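Local coordinates for protein probable benzoylformate decarboxylase (Rhodococcus jostii, PDB 7ORX) that binds thiamine diphosphate and, by its family, is probably an enzyme that depends on it, assembled as a tetramer of three-domain subunits, at residues 19-24 against 40-45. Residues are numbered along the deposited sequence; the frame is centred on the assembly and turned at random.
Sequences GLTTVF and DDFRYV
The ring of F42 lies under the backbone of T21: T21 CA stands 4.0 Å from the ring centroid, 15° off its normal, a CH-pi contact made just before the two strands pair. T21 CG2 reaches the same ring at CE1, and V23 CG2 meets its rim near the ring plane, while Y12 packs edge-to-face against it. Beyond this ring, 22-24 and 43-45 run parallel, neighbours in the six-stranded sheet of the N-terminal thiamine diphosphate-binding domain, with 43-46 outermost within the chain and 68-73 flanking the other strand. Three backbone bonds set the register: R43 N to T21 O, V23 N to R43 O at 2.9 Å, and V45 N to V23 O at 2.7 Å. On the 19-24 side they fall on T21 O and on V23 N and O, while the F24 backbone is hydrogen-bonded to L69 and N71 of strand 68-73. T22, R43, F24 and V45 share one face of the sheet: helix 50-64 packs on T22, F24 and V45, and L418 of helix 409-418 touches F24, R43 and V45. There the F24 and V45 side chains run alongside each other, with F24 CD2 3.8 Å from V45 CB; Y60 meets the F24 ring with the planes at about 60°. V23 and Y44 occupy the other face, V23 CG1 3.9 Å from Y44 CD1, and Y44 also touches P27, part of the thiamine diphosphate pocket, and P477 of the second subunit. The R43 chain runs extended from CG to NE, and a turn at its end (chi4 -73°) brings NH1 back toward T22. T22 CG2 sits over one guanidinium face, toward its rim, and NH1 comes 2.9 Å from T22 OG1, at an angle too poor for a hydrogen bond.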
loop_
_atom_site.group_PDB
_atom_site.type_symbol
_atom_site.label_atom_id
_atom_site.label_comp_id
_atom_site.label_asym_id
_atom_site.label_seq_id
_atom_site.Cartn_x
_atom_site.Cartn_y
_atom_site.Cartn_z
ATOM N N GLY C 19 -24.567 11.831 -16.758
ATOM C CA GLY C 19 -25.391 12.591 -15.805
ATOM C C GLY C 19 -24.606 13.302 -14.719
ATOM O O GLY C 19 -25.277 13.855 -13.876
ATOM N N LEU C 20 -23.271 13.324 -14.717
ATOM C CA LEU C 20 -22.432 14.011 -13.679
ATOM C C LEU C 20 -22.255 15.499 -14.002
ATOM O O LEU C 20 -21.092 15.961 -14.056
ATOM C CB LEU C 20 -21.047 13.373 -13.560
ATOM C CG LEU C 20 -20.975 12.104 -12.719
ATOM C CD1 LEU C 20 -21.705 10.969 -13.418
ATOM C CD2 LEU C 20 -19.528 11.705 -12.502
ATOM N N THR C 21 -23.361 16.240 -14.091
ATOM C CA THR C 21 -23.384 17.680 -14.429
ATOM C C THR C 21 -23.380 18.569 -13.172
ATOM O O THR C 21 -23.350 19.787 -13.337
ATOM C CB THR C 21 -24.593 17.954 -15.312
ATOM O OG1 THR C 21 -25.676 17.263 -14.704
ATOM C CG2 THR C 21 -24.389 17.446 -16.714
ATOM N N THR C 22 -23.339 17.985 -11.977
ATOM C CA THR C 22 -23.207 18.722 -10.713
ATOM C C THR C 22 -21.871 18.373 -10.078
ATOM O O THR C 22 -21.630 17.207 -9.823
ATOM C CB THR C 22 -24.381 18.390 -9.796
ATOM O OG1 THR C 22 -25.553 18.634 -10.562
ATOM C CG2 THR C 22 -24.388 19.208 -8.529
ATOM N N VAL C 23 -21.031 19.354 -9.847
ATOM C CA VAL C 23 -19.632 19.126 -9.393
ATOM C C VAL C 23 -19.434 19.800 -8.015
ATOM O O VAL C 23 -19.684 21.017 -7.898
ATOM C CB VAL C 23 -18.675 19.684 -10.454
ATOM C CG1 VAL C 23 -17.223 19.471 -10.089
ATOM C CG2 VAL C 23 -18.989 19.109 -11.793
ATOM N N PHE C 24 -19.016 19.061 -7.004
ATOM C CA PHE C 24 -18.762 19.606 -5.653
ATOM C C PHE C 24 -17.256 19.819 -5.542
ATOM O O PHE C 24 -16.560 18.916 -5.962
ATOM C CB PHE C 24 -19.343 18.638 -4.630
ATOM C CG PHE C 24 -20.842 18.465 -4.730
ATOM C CD1 PHE C 24 -21.411 17.574 -5.632
ATOM C CD2 PHE C 24 -21.690 19.210 -3.932
ATOM C CE1 PHE C 24 -22.787 17.415 -5.695
ATOM C CE2 PHE C 24 -23.063 19.045 -4.010
ATOM C CZ PHE C 24 -23.611 18.146 -4.891
ATOM N N ASP C 40 -21.547 25.407 -19.622
ATOM C CA ASP C 40 -22.614 26.227 -19.002
ATOM C C ASP C 40 -23.718 25.358 -18.404
ATOM O O ASP C 40 -24.299 25.822 -17.432
ATOM C CB ASP C 40 -23.163 27.246 -20.003
ATOM C CG ASP C 40 -22.177 28.380 -20.242
ATOM O OD1 ASP C 40 -21.198 28.459 -19.450
ATOM O OD2 ASP C 40 -22.392 29.183 -21.211
ATOM N N ASP C 41 -23.995 24.163 -18.931
ATOM C CA ASP C 41 -25.079 23.285 -18.392
ATOM C C ASP C 41 -24.622 22.600 -17.080
ATOM O O ASP C 41 -25.437 21.897 -16.447
ATOM C CB ASP C 41 -25.612 22.313 -19.461
ATOM C CG ASP C 41 -24.574 21.408 -20.115
ATOM O OD1 ASP C 41 -23.534 21.946 -20.609
ATOM O OD2 ASP C 41 -24.801 20.158 -20.135
ATOM N N PHE C 42 -23.361 22.768 -16.669
ATOM C CA PHE C 42 -22.783 22.168 -15.432
ATOM C C PHE C 42 -22.851 23.197 -14.294
ATOM O O PHE C 42 -22.629 24.406 -14.574
ATOM C CB PHE C 42 -21.308 21.802 -15.607
ATOM C CG PHE C 42 -21.009 20.516 -16.327
ATOM C CD1 PHE C 42 -21.515 20.260 -17.584
ATOM C CD2 PHE C 42 -20.180 19.570 -15.757
ATOM C CE1 PHE C 42 -21.229 19.085 -18.245
ATOM C CE2 PHE C 42 -19.912 18.383 -16.411
ATOM C CZ PHE C 42 -20.435 18.145 -17.654
ATOM N N ARG C 43 -23.105 22.738 -13.064
ATOM C CA ARG C 43 -23.082 23.613 -11.874
ATOM C C ARG C 43 -21.978 23.175 -10.933
ATOM O O ARG C 43 -21.880 22.009 -10.675
ATOM C CB ARG C 43 -24.444 23.712 -11.185
ATOM C CG ARG C 43 -25.116 22.446 -10.674
ATOM C CD ARG C 43 -26.536 22.958 -10.380
ATOM N NE ARG C 43 -27.380 22.358 -9.343
ATOM C CZ ARG C 43 -27.980 21.179 -9.430
ATOM N NH1 ARG C 43 -27.806 20.416 -10.492
ATOM N NH2 ARG C 43 -28.745 20.747 -8.453
ATOM N N TYR C 44 -21.157 24.116 -10.486
ATOM C CA TYR C 44 -20.097 23.875 -9.488
ATOM C C TYR C 44 -20.647 24.293 -8.125
ATOM O O TYR C 44 -21.255 25.377 -7.998
ATOM C CB TYR C 44 -18.847 24.648 -9.878
ATOM C CG TYR C 44 -17.622 24.367 -9.053
ATOM C CD1 TYR C 44 -16.764 23.322 -9.353
ATOM C CD2 TYR C 44 -17.298 25.182 -7.987
ATOM C CE1 TYR C 44 -15.604 23.104 -8.618
ATOM C CE2 TYR C 44 -16.166 24.965 -7.216
ATOM C CZ TYR C 44 -15.293 23.942 -7.553
ATOM O OH TYR C 44 -14.182 23.754 -6.773
ATOM N N VAL C 45 -20.484 23.447 -7.117
ATOM C CA VAL C 45 -20.934 23.780 -5.745
ATOM C C VAL C 45 -19.693 23.868 -4.852
ATOM O O VAL C 45 -19.086 22.874 -4.553
ATOM C CB VAL C 45 -21.965 22.757 -5.255
ATOM C CG1 VAL C 45 -22.429 23.142 -3.876
ATOM C CG2 VAL C 45 -23.159 22.624 -6.187
#